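Local coordinates for protein alpha-glucosidase ([Eubacterium] rectale, PDB 6PNR) that probably hydrolyses alpha-sulfoquinovosides, releasing sulfoquinovose, the sulfonated sugar of sulfolipids, as a family 31 glycoside hydrolase, at residues A[38-42]-A[43-47]; A[350-353]-A[354-357]. All coordinates share one frame; numbering follows the deposited sequence.

Interaction 1. Residues A[38-42]-A[43-47]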
ATOM      1  N   VAL A  38       5.322 -10.602  -9.647  1.00 35.99           N
ATOM      2  CA  VAL A  38       4.369  -9.900 -10.503  1.00 39.26           C
ATOM      3  C   VAL A  38       3.030 -10.609 -10.351  1.00 45.40           C
ATOM      4  O   VAL A  38       2.860 -11.737 -10.830  1.00 48.41           O
ATOM      5  CB  VAL A  38       4.830  -9.877 -11.968  1.00 38.01           C
ATOM      6  CG1 VAL A  38       3.819  -9.147 -12.861  1.00 38.98           C
ATOM      7  CG2 VAL A  38       6.192  -9.227 -12.087  1.00 32.06           C
ATOM      8  N   ASP A  39       2.085  -9.956  -9.675  1.00 41.10           N
ATOM      9  CA  ASP A  39       0.748 -10.502  -9.432  1.00 46.78           C
ATOM     10  C   ASP A  39      -0.236  -9.845 -10.401  1.00 43.24           C
ATOM     11  O   ASP A  39      -0.567  -8.666 -10.248  1.00 43.92           O
ATOM     12  CB  ASP A  39       0.336 -10.258  -7.980  1.00 50.19           C
ATOM     13  CG  ASP A  39      -1.026 -10.843  -7.644  1.00 57.78           C
ATOM     14  OD1 ASP A  39      -1.548 -11.664  -8.432  1.00 62.89           O
ATOM     15  OD2 ASP A  39      -1.575 -10.474  -6.586  1.00 59.00           O
ATOM     16  N   MET A  40      -0.712 -10.607 -11.383  1.00 38.71           N
ATOM     17  CA  MET A  40      -1.575 -10.091 -12.438  1.00 38.50           C
ATOM     18  C   MET A  40      -3.031 -10.500 -12.230  1.00 39.06           C
ATOM     19  O   MET A  40      -3.320 -11.676 -12.002  1.00 40.77           O
ATOM     20  CB  MET A  40      -1.113 -10.598 -13.792  1.00 39.22           C
ATOM     21  CG  MET A  40      -1.970 -10.086 -14.904  1.00 33.82           C
ATOM     22  SD  MET A  40      -1.800 -11.048 -16.392  1.00 55.47           S
ATOM     23  CE  MET A  40      -2.849 -10.038 -17.460  1.00 35.65           C
ATOM     24  N   TYR A  41      -3.952  -9.539 -12.356  1.00 32.33           N
ATOM     25  CA  TYR A  41      -5.383  -9.866 -12.291  1.00 29.15           C
ATOM     26  C   TYR A  41      -6.122  -8.945 -13.257  1.00 28.82           C
ATOM     27  O   TYR A  41      -6.286  -7.757 -12.973  1.00 28.49           O
ATOM     28  CB  TYR A  41      -5.924  -9.727 -10.876  1.00 29.75           C
ATOM     29  CG  TYR A  41      -7.390 -10.082 -10.758  1.00 29.25           C
ATOM     30  CD1 TYR A  41      -7.803 -11.407 -10.681  1.00 32.04           C
ATOM     31  CD2 TYR A  41      -8.359  -9.091 -10.722  1.00 30.43           C
ATOM     32  CE1 TYR A  41      -9.149 -11.731 -10.572  1.00 37.09           C
ATOM     33  CE2 TYR A  41      -9.700  -9.404 -10.609  1.00 30.53           C
ATOM     34  CZ  TYR A  41     -10.092 -10.719 -10.542  1.00 35.70           C
ATOM     35  OH  TYR A  41     -11.431 -11.004 -10.445  1.00 36.67           O
ATOM     36  N   ARG A  42      -6.544  -9.503 -14.389  1.00 27.15           N
ATOM     37  CA  ARG A  42      -7.345  -8.803 -15.391  1.00 28.22           C
ATOM     38  C   ARG A  42      -6.717  -7.472 -15.807  1.00 29.88           C
ATOM     39  O   ARG A  42      -7.374  -6.428 -15.845  1.00 30.13           O
ATOM     40  CB  ARG A  42      -8.777  -8.607 -14.890  1.00 27.65           C
ATOM     41  CG  ARG A  42      -9.501  -9.949 -14.744  1.00 27.46           C
ATOM     42  CD  ARG A  42     -10.806  -9.820 -14.010  1.00 33.07           C
ATOM     43  NE  ARG A  42     -11.493 -11.108 -13.869  1.00 32.84           N
ATOM     44  CZ  ARG A  42     -12.759 -11.210 -13.484  1.00 40.30           C
ATOM     45  NH1 ARG A  42     -13.451 -10.107 -13.219  1.00 36.44           N
ATOM     46  NH2 ARG A  42     -13.337 -12.398 -13.378  1.00 39.32           N
ATOM     47  N   GLY A  43      -5.435  -7.524 -16.159  1.00 30.26           N
ATOM     48  CA  GLY A  43      -4.743  -6.359 -16.668  1.00 28.74           C
ATOM     49  C   GLY A  43      -4.182  -5.442 -15.608  1.00 25.07           C
ATOM     50  O   GLY A  43      -3.524  -4.454 -15.954  1.00 25.12           O
ATOM     51  N   ASN A  44      -4.433  -5.727 -14.334  1.00 23.04           N
ATOM     52  CA  ASN A  44      -3.818  -5.015 -13.217  1.00 30.66           C
ATOM     53  C   ASN A  44      -2.641  -5.836 -12.704  1.00 28.89           C
ATOM     54  O   ASN A  44      -2.722  -7.065 -12.636  1.00 29.76           O
ATOM     55  CB  ASN A  44      -4.822  -4.779 -12.078  1.00 26.56           C
ATOM     56  CG  ASN A  44      -6.091  -4.076 -12.542  1.00 26.61           C
ATOM     57  OD1 ASN A  44      -6.141  -2.848 -12.645  1.00 27.30           O
ATOM     58  ND2 ASN A  44      -7.125  -4.857 -12.817  1.00 24.37           N
ATOM     59  N   PHE A  45      -1.549  -5.161 -12.349  1.00 27.48           N
ATOM     60  CA  PHE A  45      -0.295  -5.831 -11.985  1.00 30.88           C
ATOM     61  C   PHE A  45       0.201  -5.280 -10.653  1.00 38.33           C
ATOM     62  O   PHE A  45       0.632  -4.125 -10.576  1.00 37.93           O
ATOM     63  CB  PHE A  45       0.791  -5.649 -13.061  1.00 26.80           C
ATOM     64  CG  PHE A  45       0.510  -6.365 -14.369  1.00 27.54           C
ATOM     65  CD1 PHE A  45      -0.304  -5.788 -15.336  1.00 30.16           C
ATOM     66  CD2 PHE A  45       1.077  -7.604 -14.633  1.00 30.80           C
ATOM     67  CE1 PHE A  45      -0.573  -6.442 -16.525  1.00 29.25           C
ATOM     68  CE2 PHE A  45       0.824  -8.260 -15.832  1.00 30.39           C
ATOM     69  CZ  PHE A  45      -0.003  -7.687 -16.773  1.00 33.34           C
ATOM     70  N   LYS A  46       0.157  -6.105  -9.613  1.00 32.61           N
ATOM     71  CA  LYS A  46       0.817  -5.799  -8.351  1.00 41.30           C
ATOM     72  C   LYS A  46       2.232  -6.359  -8.429  1.00 35.36           C
ATOM     73  O   LYS A  46       2.421  -7.581  -8.469  1.00 33.33           O
ATOM     74  CB  LYS A  46       0.047  -6.391  -7.173  1.00 46.02           C
ATOM     75  CG  LYS A  46       0.685  -6.145  -5.812  1.00 50.03           C
ATOM     76  CD  LYS A  46      -0.094  -6.845  -4.692  1.00 62.88           C
ATOM     77  CE  LYS A  46       0.756  -6.980  -3.432  1.00 69.73           C
ATOM     78  NZ  LYS A  46       1.541  -5.730  -3.164  1.00 60.59           N
ATOM     79  N   ILE A  47       3.217  -5.470  -8.482  1.00 31.40           N
ATOM     80  CA  ILE A  47       4.611  -5.837  -8.689  1.00 34.97           C
ATOM     81  C   ILE A  47       5.412  -5.457  -7.448  1.00 38.34           C
ATOM     82  O   ILE A  47       5.379  -4.303  -7.005  1.00 42.01           O
ATOM     83  CB  ILE A  47       5.184  -5.157  -9.947  1.00 35.66           C
ATOM     84  CG1 ILE A  47       4.521  -5.745 -11.201  1.00 33.28           C
ATOM     85  CG2 ILE A  47       6.706  -5.325 -10.007  1.00 29.47           C
ATOM     86  CD1 ILE A  47       4.954  -5.088 -12.481  1.00 36.19           C
TER

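Interaction 2. Residues A[350-353]-A[354-357]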
ATOM      1  N   VAL A 350      -6.104 -15.784 -21.478  1.00 30.42           N
ATOM      2  CA  VAL A 350      -6.142 -14.704 -20.499  1.00 30.01           C
ATOM      3  C   VAL A 350      -7.593 -14.394 -20.147  1.00 28.03           C
ATOM      4  O   VAL A 350      -8.447 -14.260 -21.035  1.00 32.37           O
ATOM      5  CB  VAL A 350      -5.426 -13.456 -21.038  1.00 32.14           C
ATOM      6  CG1 VAL A 350      -5.500 -12.303 -20.025  1.00 32.54           C
ATOM      7  CG2 VAL A 350      -3.961 -13.792 -21.386  1.00 33.01           C
ATOM      8  N   ASP A 351      -7.865 -14.256 -18.846  1.00 32.07           N
ATOM      9  CA  ASP A 351      -9.188 -13.889 -18.346  1.00 36.01           C
ATOM     10  C   ASP A 351      -9.360 -12.375 -18.426  1.00 30.30           C
ATOM     11  O   ASP A 351      -8.658 -11.622 -17.741  1.00 33.67           O
ATOM     12  CB  ASP A 351      -9.355 -14.380 -16.906  1.00 35.22           C
ATOM     13  CG  ASP A 351     -10.735 -14.077 -16.327  1.00 41.94           C
ATOM     14  OD1 ASP A 351     -11.628 -13.621 -17.069  1.00 37.26           O
ATOM     15  OD2 ASP A 351     -10.933 -14.294 -15.115  1.00 45.26           O
ATOM     16  N   PHE A 352     -10.282 -11.919 -19.265  1.00 31.16           N
ATOM     17  CA  PHE A 352     -10.556 -10.494 -19.398  1.00 29.82           C
ATOM     18  C   PHE A 352     -11.764 -10.055 -18.583  1.00 32.57           C
ATOM     19  O   PHE A 352     -12.177  -8.893 -18.680  1.00 33.76           O
ATOM     20  CB  PHE A 352     -10.735 -10.132 -20.874  1.00 25.94           C
ATOM     21  CG  PHE A 352      -9.437 -10.052 -21.618  1.00 29.61           C
ATOM     22  CD1 PHE A 352      -8.747  -8.860 -21.698  1.00 28.52           C
ATOM     23  CD2 PHE A 352      -8.872 -11.187 -22.175  1.00 27.32           C
ATOM     24  CE1 PHE A 352      -7.529  -8.791 -22.358  1.00 32.53           C
ATOM     25  CE2 PHE A 352      -7.661 -11.129 -22.828  1.00 29.67           C
ATOM     26  CZ  PHE A 352      -6.982  -9.931 -22.921  1.00 31.54           C
ATOM     27  N   GLY A 353     -12.329 -10.954 -17.778  1.00 30.15           N
ATOM     28  CA  GLY A 353     -13.510 -10.663 -16.986  1.00 30.76           C
ATOM     29  C   GLY A 353     -14.719 -11.418 -17.480  1.00 30.53           C
ATOM     30  O   GLY A 353     -15.552 -10.859 -18.204  1.00 30.52           O
ATOM     31  N   GLU A 354     -14.817 -12.699 -17.116  1.00 29.64           N
ATOM     32  CA  GLU A 354     -15.914 -13.594 -17.481  1.00 30.49           C
ATOM     33  C   GLU A 354     -15.848 -14.028 -18.942  1.00 34.38           C
ATOM     34  O   GLU A 354     -16.842 -14.541 -19.481  1.00 30.35           O
ATOM     35  CB  GLU A 354     -17.289 -12.978 -17.155  1.00 35.65           C
ATOM     36  CG  GLU A 354     -17.438 -12.661 -15.661  1.00 40.38           C
ATOM     37  CD  GLU A 354     -18.554 -11.665 -15.303  1.00 41.49           C
ATOM     38  OE1 GLU A 354     -19.487 -11.439 -16.100  1.00 38.15           O
ATOM     39  OE2 GLU A 354     -18.491 -11.117 -14.180  1.00 51.93           O
ATOM     40  N   PHE A 355     -14.711 -13.818 -19.610  1.00 28.67           N
ATOM     41  CA  PHE A 355     -14.444 -14.453 -20.893  1.00 32.73           C
ATOM     42  C   PHE A 355     -12.935 -14.542 -21.069  1.00 32.66           C
ATOM     43  O   PHE A 355     -12.178 -13.780 -20.466  1.00 33.79           O
ATOM     44  CB  PHE A 355     -15.122 -13.720 -22.073  1.00 31.17           C
ATOM     45  CG  PHE A 355     -14.670 -12.282 -22.295  1.00 32.49           C
ATOM     46  CD1 PHE A 355     -15.220 -11.239 -21.559  1.00 31.75           C
ATOM     47  CD2 PHE A 355     -13.756 -11.975 -23.290  1.00 30.69           C
ATOM     48  CE1 PHE A 355     -14.840  -9.924 -21.787  1.00 30.83           C
ATOM     49  CE2 PHE A 355     -13.364 -10.657 -23.524  1.00 29.36           C
ATOM     50  CZ  PHE A 355     -13.915  -9.630 -22.777  1.00 26.91           C
ATOM     51  N   TYR A 356     -12.505 -15.498 -21.891  1.00 34.07           N
ATOM     52  CA  TYR A 356     -11.099 -15.853 -22.036  1.00 34.01           C
ATOM     53  C   TYR A 356     -10.667 -15.718 -23.484  1.00 29.37           C
ATOM     54  O   TYR A 356     -11.408 -16.103 -24.397  1.00 30.49           O
ATOM     55  CB  TYR A 356     -10.851 -17.288 -21.559  1.00 37.33           C
ATOM     56  CG  TYR A 356     -11.233 -17.486 -20.116  1.00 44.36           C
ATOM     57  CD1 TYR A 356     -12.559 -17.718 -19.755  1.00 45.36           C
ATOM     58  CD2 TYR A 356     -10.277 -17.427 -19.113  1.00 43.63           C
ATOM     59  CE1 TYR A 356     -12.921 -17.886 -18.435  1.00 49.26           C
ATOM     60  CE2 TYR A 356     -10.634 -17.606 -17.781  1.00 50.39           C
ATOM     61  CZ  TYR A 356     -11.958 -17.831 -17.453  1.00 53.35           C
ATOM     62  OH  TYR A 356     -12.321 -18.001 -16.135  1.00 63.72           O
ATOM     63  N   CYS A 357      -9.453 -15.208 -23.692  1.00 29.73           N
ATOM     64  CA  CYS A 357      -8.983 -14.891 -25.032  1.00 30.31           C
ATOM     65  C   CYS A 357      -7.551 -15.364 -25.225  1.00 30.89           C
ATOM     66  O   CYS A 357      -6.748 -15.358 -24.294  1.00 33.11           O
ATOM     67  CB  CYS A 357      -9.057 -13.378 -25.314  1.00 30.14           C
ATOM     68  SG  CYS A 357     -10.692 -12.686 -24.981  1.00 34.37           S
TER
HETATM   69  O   HOH W   1     -13.811 -14.875 -15.247  1.00 46.13           O

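Interaction 1. Residues A[38-42]-A[43-47]
Tyr-41 O takes two hydrogen bonds from Asn-44, and together they close the tip of a beta hairpin. The side-chain ND2 of Asn-44 comes in nearly along the C=O axis at 3.0 Å from Tyr-41 O, with that oxygen close to the plane of the amide. The backbone N of Asn-44 reaches the same oxygen from above the carbonyl plane, 61° out of it, at 3.1 Å. With CG beside its own backbone N (chi1 -54°), the Asn-44 amide swings back over the turn, which is how one residue supplies both donors. Tyr-41 N returns a bond to Asn-44 O at 2.8 Å, so this pair satisfies its backbone in both directions. Two residues further from the turn, Asp-39 and Lys-46 form the next hydrogen-bonded pair, each N-H to the other's C=O; their charged ends stay apart, with Asp-39 OD2 6.6 Å from Lys-46 NZ. Residues 41 to 44 form a type I' turn, and the backbone angles of Gly-43 would jam a CB against Arg-42 O.

The other face of the hairpin is apolar. Met-40 lies alongside Phe-45 and sets CG over one face of the ring, 3.8 Å from its centroid, while SD makes an oblique Met-aromatic contact. Val-38 CG1 meets the ring edge at CD2, 3.6 Å away, and also touches Ile-47 CG1.

Strands 29-41 and 44-56 form this hairpin at one edge of a six-stranded antiparallel sheet. Trp-134 and His-412, the latter from helix 408-429, meet the Phe-45 ring edge-to-face, and the backbones of Gly-43 and Glu-137 are hydrogen-bonded.

Interaction 2. Residues A[350-353]-A[354-357]
Asp-351 OD1 is gripped by two backbone N-H groups of the loop that follows it. Gly-353 N donates at 2.8 Å to Asp-351 OD1, meeting it from above the carboxylate plane and making an Asx turn; Glu-354 N adds a weak bond to the same oxygen. A water links the second carboxylate oxygen to the loop, donating to Asp-351 OD2 at 2.9 Å and accepting from Glu-354 N. The carboxylate is placed for this by chi1 of -178°, which holds CG opposite the backbone N. It also crosses the Tyr-356 ring, the two planes 27° apart, with Asp-351 CB 3.6 Å from Tyr-356 CE2. With an alanine in place of Asp-351, the N-H of Gly-353 would probably lose its acceptor and the bridging water one of its two holds, leaving the loop freer to shift.

Phe-352 N donates to Phe-355 O at 2.9 Å, almost straight down the carbonyl, and closes the loop. Between them, Gly-353 has backbone angles that would press any CB onto the preceding carbonyl. The Phe-355 side chain, with CG wedged between its backbone N and carbonyl carbon (chi1 62°), brings one ring face under Phe-352 CB, whose distance to the centroid is 4.0 Å. The Phe-352 ring reaches Cys-357: CE2 lies 3.6 Å from Cys-357 CB, and SG makes an oblique sulfur-aromatic contact.

Val-350 and Cys-357 exchange backbone bonds where strands 349-351 and 356-359 pair. Strand 322-324 flanks 356-359 in this three-stranded sheet, touching Phe-355 and Cys-357 through Val-324, while the pocket residue Trp-289 meets both phenylalanine rings edge-to-face.

How the interactions relate
Both interactions are beta hairpins, and their centres lie 14 Å apart although some 300 residues of chain separate them. Interaction 1 comes first, at an edge of the six-stranded antiparallel sheet; interaction 2 follows in a small three-stranded sheet within the range of the family 31 TIM-barrel domain, so they share no sheet. Their tips meet directly: Arg-42 NE sits 3.5 Å from Asp-351 OD2 in a long, weak ion pair, and Arg-42 CZ packs on Gly-353 CA. The side chains of Phe-355 and Arg-42 lie about 5 and 11 Å from the bound inhibitor, so the tip of the earlier hairpin packs against a loop that lies beside the inhibitor pocket.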